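Local coordinates for protein endolysin (Clostridium phage phiCD27, PDB 3QAY) that probably cleaves the amide bond between N-acetylmuramic acid and L-alanine in the cell-wall peptidoglycan of Clostridium difficile, as a zinc-dependent amidase, at residues A[2-8]-A[78-84]; A[51-55]-A[67-71]; A[21-25]-A[149-155]. One frame throughout, in Å; residues are numbered along the deposited sequence.

How the contacts relate
The three contacts show how chemistry follows place in an alpha/beta fold. Contact 1 is the buried one, two neighbouring parallel strands joined by a ladder of backbone bonds. Contact 2, partly buried, sits at the outer edge of the same sheet, where strand 48-52 and the chain that follows it meet helix 64-75, chiefly through one tyrosine ring, with a water. The two touch: the backbones of Ile6 and Ile52 pair, and Lys69 makes a salt bridge with Glu83. Contact 3 lies at the surface, its centre about 24 Å from that of contact 1, and joins a loop to the start of helix 152-175 through one shared carbonyl and valines packed on a tyrosine ring and a lysine chain.

Contact 1: residues A[2-8]-A[78-84]; sequences MKICITV and YDLLIEL
Cys5 sets its CB squarely over the ring of Tyr78, 3.4 Å from the centroid and only 3° off the ring normal, a CH-pi contact over the ring centre. With SG anti to the backbone N, the sulfur hangs over the same face in a sulfur-aromatic contact, and SG also meets Leu81 CD1 at 3.7 Å. The aliphatic chain of Lys3 runs obliquely past the CD1-CE1 side of that ring, and its amine goes on to Gly76, while the tyrosine hydroxyl is bonded to Asp50. Where the strands begin, Asp79 turns its carboxylate back: OD2 takes the N-H of Lys3 at 2.8 Å, on its anti side and tilted 29° from the carboxylate plane. Lys3 O in turn receives the N-H of Asp79.

From there the strands run parallel, in the manner of neighbouring strands in the central sheet of zinc amidases of this family. Cys5 and Thr7 give and take regular backbone bonds with Leu80, Ile82 and Leu84. Ile4, Ile6, Val8, Leu80, Ile82 and Leu84 share one face; Ile4, Ile6, Val8 and Leu84 touch helix 27-44, and Ile82 meets strand 140-148. Here Ile6 CG2 meets Leu84 CD1 at 3.8 Å and Ile4 CG2 meets Ile82 CD1 more loosely. The face bearing Cys5, Thr7, Leu81 and Glu83 packs against helix 64-75.

On that second face Thr7 and Glu83 form a polar pair. Thr7 OG1 lies between its own N and carbonyl carbon (chi1 59°), facing Glu83, and donates to the anti lone pair of OE2 at 2.8 Å; Thr7 CG2 meets Leu81 CD1 at 3.6 Å. Glu83 OE2 is shared by Thr7 and Lys69, the latter through a salt bridge, and OE1 is bonded to the zinc ligand His85.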
loop_
_atom_site.group_PDB
_atom_site.type_symbol
_atom_site.label_atom_id
_atom_site.label_comp_id
_atom_site.label_asym_id
_atom_site.label_seq_id
_atom_site.Cartn_x
_atom_site.Cartn_y
_atom_site.Cartn_z
ATOM N N MET A 2 17.238 3.406 4.929
ATOM C CA MET A 2 15.977 3.471 5.683
ATOM C C MET A 2 15.530 2.079 6.129
ATOM O O MET A 2 15.811 1.085 5.457
ATOM C CB MET A 2 14.856 4.086 4.834
ATOM C CG MET A 2 14.765 5.601 4.876
ATOM S SD MET A 2 13.161 6.188 4.269
ATOM C CE MET A 2 13.371 5.888 2.515
ATOM N N LYS A 3 14.825 2.026 7.260
ATOM C CA LYS A 3 14.088 0.828 7.667
ATOM C C LYS A 3 12.599 1.056 7.387
ATOM O O LYS A 3 11.988 1.977 7.939
ATOM C CB LYS A 3 14.308 0.509 9.147
ATOM C CG LYS A 3 13.812 -0.890 9.537
ATOM C CD LYS A 3 13.994 -1.192 11.016
ATOM C CE LYS A 3 13.504 -2.596 11.327
ATOM N NZ LYS A 3 13.661 -2.961 12.765
ATOM N N ILE A 4 12.024 0.214 6.532
ATOM C CA ILE A 4 10.689 0.445 6.003
ATOM C C ILE A 4 9.753 -0.681 6.408
ATOM O O ILE A 4 10.126 -1.855 6.388
ATOM C CB ILE A 4 10.704 0.562 4.455
ATOM C CG1 ILE A 4 11.678 1.644 3.998
ATOM C CG2 ILE A 4 9.316 0.884 3.921
ATOM C CD1 ILE A 4 11.762 1.800 2.483
ATOM N N CYS A 5 8.535 -0.318 6.789
ATOM C CA CYS A 5 7.516 -1.306 7.115
ATOM C C CYS A 5 6.468 -1.272 6.027
ATOM O O CYS A 5 5.993 -0.196 5.671
ATOM C CB CYS A 5 6.859 -0.991 8.451
ATOM S SG CYS A 5 5.594 -2.199 8.959
ATOM N N ILE A 6 6.130 -2.442 5.486
ATOM C CA ILE A 6 5.037 -2.563 4.531
ATOM C C ILE A 6 3.948 -3.408 5.171
ATOM O O ILE A 6 4.176 -4.577 5.491
ATOM C CB ILE A 6 5.469 -3.241 3.209
ATOM C CG1 ILE A 6 6.577 -2.450 2.521
ATOM C CG2 ILE A 6 4.279 -3.366 2.250
ATOM C CD1 ILE A 6 7.181 -3.180 1.321
ATOM N N THR A 7 2.780 -2.811 5.394
ATOM C CA THR A 7 1.621 -3.570 5.825
ATOM C C THR A 7 0.719 -3.839 4.627
ATOM O O THR A 7 0.602 -3.005 3.734
ATOM C CB THR A 7 0.820 -2.847 6.915
ATOM O OG1 THR A 7 0.380 -1.577 6.438
ATOM C CG2 THR A 7 1.661 -2.652 8.163
ATOM N N VAL A 8 0.113 -5.025 4.601
ATOM C CA VAL A 8 -0.922 -5.340 3.630
ATOM C C VAL A 8 -2.269 -5.042 4.273
ATOM O O VAL A 8 -2.573 -5.540 5.359
ATOM C CB VAL A 8 -0.855 -6.812 3.187
ATOM C CG1 VAL A 8 -2.105 -7.212 2.415
ATOM C CG2 VAL A 8 0.415 -7.052 2.357
ATOM N N TYR A 78 10.798 2.040 12.687
ATOM C CA TYR A 78 10.810 2.264 11.244
ATOM C C TYR A 78 10.935 3.744 10.909
ATOM O O TYR A 78 10.444 4.600 11.639
ATOM C CB TYR A 78 9.538 1.711 10.600
ATOM C CG TYR A 78 9.344 0.230 10.784
ATOM C CD1 TYR A 78 10.124 -0.685 10.089
ATOM C CD2 TYR A 78 8.365 -0.260 11.643
ATOM C CE1 TYR A 78 9.947 -2.048 10.252
ATOM C CE2 TYR A 78 8.172 -1.625 11.807
ATOM C CZ TYR A 78 8.973 -2.515 11.112
ATOM O OH TYR A 78 8.796 -3.867 11.275
ATOM N N ASP A 79 11.590 4.035 9.795
ATOM C CA ASP A 79 11.635 5.391 9.262
ATOM C C ASP A 79 10.381 5.688 8.451
ATOM O O ASP A 79 10.006 6.849 8.301
ATOM C CB ASP A 79 12.880 5.582 8.396
ATOM C CG ASP A 79 14.154 5.257 9.144
ATOM O OD1 ASP A 79 14.336 5.770 10.264
ATOM O OD2 ASP A 79 14.965 4.477 8.618
ATOM N N LEU A 80 9.720 4.640 7.955
ATOM C CA LEU A 80 8.575 4.796 7.060
ATOM C C LEU A 80 7.648 3.570 7.062
ATOM O O LEU A 80 8.104 2.427 6.998
ATOM C CB LEU A 80 9.068 5.075 5.632
ATOM C CG LEU A 80 8.008 5.345 4.558
ATOM C CD1 LEU A 80 7.174 6.567 4.897
ATOM C CD2 LEU A 80 8.660 5.515 3.181
ATOM N N LEU A 81 6.344 3.829 7.121
ATOM C CA LEU A 81 5.318 2.802 6.954
ATOM C C LEU A 81 4.557 3.026 5.651
ATOM O O LEU A 81 4.165 4.151 5.343
ATOM C CB LEU A 81 4.337 2.833 8.128
ATOM C CG LEU A 81 3.038 2.024 8.003
ATOM C CD1 LEU A 81 3.326 0.538 7.809
ATOM C CD2 LEU A 81 2.155 2.258 9.226
ATOM N N ILE A 82 4.367 1.949 4.893
ATOM C CA ILE A 82 3.538 1.960 3.696
ATOM C C ILE A 82 2.483 0.881 3.875
ATOM O O ILE A 82 2.827 -0.266 4.169
ATOM C CB ILE A 82 4.356 1.623 2.423
ATOM C CG1 ILE A 82 5.418 2.689 2.153
ATOM C CG2 ILE A 82 3.434 1.478 1.210
ATOM C CD1 ILE A 82 6.520 2.214 1.230
ATOM N N GLU A 83 1.209 1.237 3.734
ATOM C CA GLU A 83 0.154 0.221 3.681
ATOM C C GLU A 83 -0.432 0.156 2.281
ATOM O O GLU A 83 -0.810 1.171 1.707
ATOM C CB GLU A 83 -0.957 0.458 4.700
ATOM C CG GLU A 83 -1.966 -0.703 4.737
ATOM C CD GLU A 83 -2.805 -0.717 5.992
ATOM O OE1 GLU A 83 -3.926 -0.173 5.945
ATOM O OE2 GLU A 83 -2.340 -1.255 7.028
ATOM N N LEU A 84 -0.513 -1.064 1.761
ATOM C CA LEU A 84 -0.923 -1.314 0.396
ATOM C C LEU A 84 -2.407 -1.608 0.344
ATOM O O LEU A 84 -2.907 -2.516 1.037
ATOM C CB LEU A 84 -0.141 -2.501 -0.180
ATOM C CG LEU A 84 1.374 -2.312 -0.288
ATOM C CD1 LEU A 84 2.030 -3.565 -0.852
ATOM C CD2 LEU A 84 1.687 -1.102 -1.150
#

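Contact 2: residues A[51-55]-A[67-71]; sequences VIICP and SYKIP. With PO4 (phosphate ion), chain G.
Backbone to backbone, strand 48-52 with the chain that follows it and the turn of helix at 67-71 stay well apart, 7.1 Å between the CA atoms of Cys54 and Tyr68, and side chains bridge the gap. Tyr68 does most of this. Its CG lies anti to the backbone N (chi1 -179°), which carries the ring out from the helix to the departing chain. Pro55 comes from the opposite direction and sets CD over the middle of one ring face, 3.6 Å from the centroid and 14° off the normal, a CH-pi contact. SG of Cys54 makes an oblique sulfur-aromatic contact, 3.8 Å from Tyr68 CD2, and Ile52 CG2 touches CE2 of Tyr68 at 3.9 Å.

The polar link is indirect: one water lies in the plane of the ring at its edge, 2.8 Å from Tyr68 OH, and donates to Ile53 O at 3.2 Å. At the other end of the segment, the N-H of Val51 points to a phosphate, probably from the crystallisation liquor, and reaches its O3 at 2.8 Å; Arg43 holds the same ion.

Strand 48-52 is an outermost strand of the central sheet, bonded to strand 3-8, at this end through Ile52 with Ile6 and Val8. Helix 64-75 covers the face bearing Ile52, the amine of Lys69 making a salt bridge with Glu83 and a hydrogen bond to Tyr132, while Val51 and Ile53 turn to helix 27-44.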
loop_
_atom_site.group_PDB
_atom_site.type_symbol
_atom_site.label_atom_id
_atom_site.label_comp_id
_atom_site.label_asym_id
_atom_site.label_seq_id
_atom_site.Cartn_x
_atom_site.Cartn_y
_atom_site.Cartn_z
ATOM N N VAL A 51 7.751 -6.902 6.067
ATOM C CA VAL A 51 6.405 -6.981 5.532
ATOM C C VAL A 51 5.496 -7.530 6.619
ATOM O O VAL A 51 5.789 -8.580 7.199
ATOM C CB VAL A 51 6.342 -7.898 4.294
ATOM C CG1 VAL A 51 4.896 -8.091 3.853
ATOM C CG2 VAL A 51 7.185 -7.320 3.161
ATOM N N ILE A 52 4.403 -6.819 6.896
ATOM C CA ILE A 52 3.431 -7.237 7.905
ATOM C C ILE A 52 2.114 -7.572 7.235
ATOM O O ILE A 52 1.466 -6.702 6.664
ATOM C CB ILE A 52 3.161 -6.124 8.956
ATOM C CG1 ILE A 52 4.457 -5.673 9.636
ATOM C CG2 ILE A 52 2.155 -6.607 10.001
ATOM C CD1 ILE A 52 5.188 -6.766 10.347
ATOM N N ILE A 53 1.722 -8.838 7.300
ATOM C CA ILE A 53 0.448 -9.287 6.759
ATOM C C ILE A 53 -0.304 -9.977 7.885
ATOM O O ILE A 53 0.278 -10.767 8.636
ATOM C CB ILE A 53 0.643 -10.263 5.580
ATOM C CG1 ILE A 53 1.637 -9.682 4.569
ATOM C CG2 ILE A 53 -0.695 -10.552 4.904
ATOM C CD1 ILE A 53 1.824 -10.510 3.297
ATOM N N CYS A 54 -1.585 -9.659 8.021
ATOM C CA CYS A 54 -2.400 -10.260 9.064
ATOM C C CYS A 54 -2.487 -11.775 8.891
ATOM O O CYS A 54 -2.560 -12.264 7.765
ATOM C CB CYS A 54 -3.807 -9.667 9.064
ATOM S SG CYS A 54 -3.865 -7.992 9.693
ATOM N N PRO A 55 -2.469 -12.521 10.006
ATOM C CA PRO A 55 -2.748 -13.942 9.907
ATOM C C PRO A 55 -4.102 -14.148 9.250
ATOM O O PRO A 55 -5.004 -13.325 9.428
ATOM C CB PRO A 55 -2.788 -14.411 11.368
ATOM C CG PRO A 55 -2.177 -13.326 12.165
ATOM C CD PRO A 55 -2.335 -12.068 11.403
ATOM N N SER A 67 -5.432 -3.939 16.022
ATOM C CA SER A 67 -4.770 -4.511 17.197
ATOM C C SER A 67 -3.544 -5.339 16.836
ATOM O O SER A 67 -2.587 -5.396 17.604
ATOM C CB SER A 67 -5.745 -5.394 17.981
ATOM O OG SER A 67 -7.009 -4.775 18.105
ATOM N N TYR A 68 -3.578 -5.986 15.673
ATOM C CA TYR A 68 -2.436 -6.758 15.196
ATOM C C TYR A 68 -1.337 -5.853 14.634
ATOM O O TYR A 68 -0.173 -5.995 14.996
ATOM C CB TYR A 68 -2.873 -7.766 14.128
ATOM C CG TYR A 68 -1.741 -8.619 13.599
ATOM C CD1 TYR A 68 -1.260 -9.704 14.327
ATOM C CD2 TYR A 68 -1.144 -8.335 12.374
ATOM C CE1 TYR A 68 -0.220 -10.485 13.844
ATOM C CE2 TYR A 68 -0.103 -9.109 11.887
ATOM C CZ TYR A 68 0.359 -10.172 12.626
ATOM O OH TYR A 68 1.385 -10.937 12.133
ATOM N N LYS A 69 -1.712 -4.933 13.749
ATOM C CA LYS A 69 -0.730 -4.132 13.007
ATOM C C LYS A 69 -0.013 -3.084 13.863
ATOM O O LYS A 69 1.212 -3.020 13.858
ATOM C CB LYS A 69 -1.377 -3.474 11.783
ATOM C CG LYS A 69 -1.671 -4.455 10.651
ATOM C CD LYS A 69 -2.239 -3.772 9.418
ATOM C CE LYS A 69 -3.588 -3.121 9.707
ATOM N NZ LYS A 69 -4.257 -2.618 8.490
ATOM N N ILE A 70 -0.775 -2.285 14.604
ATOM C CA ILE A 70 -0.230 -1.112 15.316
ATOM C C ILE A 70 0.949 -1.376 16.285
ATOM O O ILE A 70 1.948 -0.654 16.236
ATOM C CB ILE A 70 -1.361 -0.317 16.029
ATOM C CG1 ILE A 70 -2.219 0.421 14.993
ATOM C CG2 ILE A 70 -0.795 0.685 17.050
ATOM C CD1 ILE A 70 -1.435 1.379 14.098
ATOM N N PRO A 71 0.841 -2.389 17.164
ATOM C CA PRO A 71 1.979 -2.698 18.046
ATOM C C PRO A 71 3.247 -3.119 17.281
ATOM O O PRO A 71 4.361 -2.763 17.677
ATOM C CB PRO A 71 1.456 -3.862 18.907
ATOM C CG PRO A 71 -0.041 -3.763 18.829
ATOM C CD PRO A 71 -0.331 -3.236 17.459
HETATM P P PO4 G . 9.806 -9.989 5.431
HETATM O O1 PO4 G . 8.899 -11.186 5.545
HETATM O O2 PO4 G . 9.605 -9.371 4.068
HETATM O O3 PO4 G . 9.498 -9.004 6.531
HETATM O O4 PO4 G . 11.247 -10.410 5.587
HETATM O O HOH W 1 3.062 -10.253 10.056
#

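Contact 3: residues A[21-25]-A[149-155]; sequences ADGVV and CDNKEDY
Two backbone bonds converge on one acceptor, Cys149 O. Val25 N lies 3.3 Å from Cys149 O, its bond fairly straight and in the carbonyl plane. Val24 N is nearer, 2.8 Å from Cys149 O, but its bond is bent to 119° and weak. Gly23 CA, 3.3 Å from Cys149 O, adds a CA-H...O contact. A water takes part as well, donating to Val24 O and reaching Tyr155 OH weakly.

The helix 152-175 starts here, with Asn151 as its N-cap: OD1 accepts the N-H of Asp154 at 2.9 Å. This connection after strand 140-148 meets the long loop that leads from strand 3-8 to helix 27-44. The loop passes near the metal site, with Ala21 N bonded to the zinc ligand Glu27.

Apolar contacts fill in around the polar ones. The side chains of Val25 and Tyr155 cross at about a right angle, and Val25 CB makes a CH-pi contact over one ring face, offset toward the rim, 3.7 Å from the centroid. Val24 CG2 instead slides past the root of that side chain, meeting CB of Tyr155. The chain of Lys152, bent at chi2 (-81°) and chi4, crosses Val24 at a slant, Lys152 CD 3.5 Å from Val24 CG1. At the far end Cys149 SG meets Ala21 CB at 3.7 Å.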
loop_
_atom_site.group_PDB
_atom_site.type_symbol
_atom_site.label_atom_id
_atom_site.label_comp_id
_atom_site.label_asym_id
_atom_site.label_seq_id
_atom_site.Cartn_x
_atom_site.Cartn_y
_atom_site.Cartn_z
ATOM N N ALA A 21 -11.775 -4.850 -0.563
ATOM C CA ALA A 21 -12.575 -4.709 -1.777
ATOM C C ALA A 21 -12.299 -5.896 -2.702
ATOM O O ALA A 21 -11.232 -6.517 -2.632
ATOM C CB ALA A 21 -12.271 -3.402 -2.482
ATOM N N ASP A 22 -13.273 -6.208 -3.551
ATOM C CA ASP A 22 -13.192 -7.329 -4.486
ATOM C C ASP A 22 -13.863 -6.949 -5.804
ATOM O O ASP A 22 -15.035 -6.581 -5.821
ATOM C CB ASP A 22 -13.882 -8.563 -3.892
ATOM C CG ASP A 22 -13.587 -9.833 -4.674
ATOM O OD1 ASP A 22 -12.401 -10.113 -4.927
ATOM O OD2 ASP A 22 -14.544 -10.561 -5.022
ATOM N N GLY A 23 -13.119 -7.037 -6.903
ATOM C CA GLY A 23 -13.657 -6.733 -8.223
ATOM C C GLY A 23 -13.114 -7.679 -9.275
ATOM O O GLY A 23 -13.257 -8.898 -9.151
ATOM N N VAL A 24 -12.476 -7.126 -10.307
ATOM C CA VAL A 24 -11.801 -7.951 -11.308
ATOM C C VAL A 24 -10.564 -8.650 -10.705
ATOM O O VAL A 24 -10.089 -9.650 -11.239
ATOM C CB VAL A 24 -11.433 -7.144 -12.573
ATOM C CG1 VAL A 24 -12.701 -6.572 -13.203
ATOM C CG2 VAL A 24 -10.425 -6.041 -12.254
ATOM N N VAL A 25 -10.068 -8.126 -9.586
ATOM C CA VAL A 25 -9.061 -8.805 -8.781
ATOM C C VAL A 25 -9.382 -8.570 -7.306
ATOM O O VAL A 25 -9.973 -7.548 -6.949
ATOM C CB VAL A 25 -7.635 -8.292 -9.105
ATOM C CG1 VAL A 25 -7.489 -6.816 -8.725
ATOM C CG2 VAL A 25 -6.571 -9.170 -8.420
ATOM N N CYS A 149 -9.384 -2.013 -8.014
ATOM C CA CYS A 149 -9.550 -3.457 -8.176
ATOM C C CYS A 149 -10.847 -3.831 -8.909
ATOM O O CYS A 149 -11.043 -4.997 -9.258
ATOM C CB CYS A 149 -9.496 -4.154 -6.819
ATOM S SG CYS A 149 -11.006 -3.987 -5.861
ATOM N N ASP A 150 -11.723 -2.852 -9.143
ATOM C CA ASP A 150 -12.994 -3.087 -9.838
ATOM C C ASP A 150 -13.036 -2.422 -11.222
ATOM O O ASP A 150 -14.107 -2.272 -11.807
ATOM C CB ASP A 150 -14.175 -2.624 -8.968
ATOM C CG ASP A 150 -14.151 -1.129 -8.672
ATOM O OD1 ASP A 150 -13.110 -0.473 -8.914
ATOM O OD2 ASP A 150 -15.178 -0.604 -8.186
ATOM N N ASN A 151 -11.866 -2.042 -11.735
ATOM C CA ASN A 151 -11.743 -1.424 -13.052
ATOM C C ASN A 151 -10.820 -2.263 -13.941
ATOM O O ASN A 151 -9.619 -2.350 -13.691
ATOM C CB ASN A 151 -11.221 0.017 -12.926
ATOM C CG ASN A 151 -11.163 0.741 -14.270
ATOM O OD1 ASN A 151 -10.278 0.485 -15.084
ATOM N ND2 ASN A 151 -12.115 1.640 -14.507
ATOM N N LYS A 152 -11.397 -2.879 -14.973
ATOM C CA LYS A 152 -10.668 -3.768 -15.891
ATOM C C LYS A 152 -9.410 -3.127 -16.450
ATOM O O LYS A 152 -8.338 -3.727 -16.446
ATOM C CB LYS A 152 -11.554 -4.150 -17.080
ATOM C CG LYS A 152 -12.682 -5.108 -16.761
ATOM C CD LYS A 152 -12.204 -6.561 -16.710
ATOM C CE LYS A 152 -13.357 -7.528 -16.947
ATOM N NZ LYS A 152 -14.530 -7.221 -16.080
ATOM N N GLU A 153 -9.571 -1.905 -16.941
ATOM C CA GLU A 153 -8.507 -1.191 -17.638
ATOM C C GLU A 153 -7.318 -0.965 -16.702
ATOM O O GLU A 153 -6.176 -1.186 -17.093
ATOM C CB GLU A 153 -9.030 0.136 -18.211
ATOM C CG GLU A 153 -9.999 -0.003 -19.407
ATOM C CD GLU A 153 -11.321 -0.706 -19.080
ATOM O OE1 GLU A 153 -11.809 -0.611 -17.921
ATOM O OE2 GLU A 153 -11.877 -1.360 -19.994
ATOM N N ASP A 154 -7.595 -0.544 -15.466
ATOM C CA ASP A 154 -6.559 -0.398 -14.441
ATOM C C ASP A 154 -5.829 -1.712 -14.191
ATOM O O ASP A 154 -4.599 -1.744 -14.145
ATOM C CB ASP A 154 -7.144 0.093 -13.104
ATOM C CG ASP A 154 -7.131 1.609 -12.954
ATOM O OD1 ASP A 154 -6.872 2.334 -13.931
ATOM O OD2 ASP A 154 -7.395 2.088 -11.833
ATOM N N TYR A 155 -6.582 -2.791 -14.008
ATOM C CA TYR A 155 -5.976 -4.089 -13.710
ATOM C C TYR A 155 -5.178 -4.637 -14.904
ATOM O O TYR A 155 -4.134 -5.269 -14.716
ATOM C CB TYR A 155 -7.040 -5.094 -13.261
ATOM C CG TYR A 155 -6.493 -6.435 -12.798
ATOM C CD1 TYR A 155 -5.378 -6.515 -11.971
ATOM C CD2 TYR A 155 -7.116 -7.620 -13.165
ATOM C CE1 TYR A 155 -4.889 -7.746 -11.541
ATOM C CE2 TYR A 155 -6.636 -8.847 -12.737
ATOM C CZ TYR A 155 -5.523 -8.906 -11.930
ATOM O OH TYR A 155 -5.055 -10.128 -11.512
HETATM O O HOH W 2 -7.757 -11.903 -10.633
#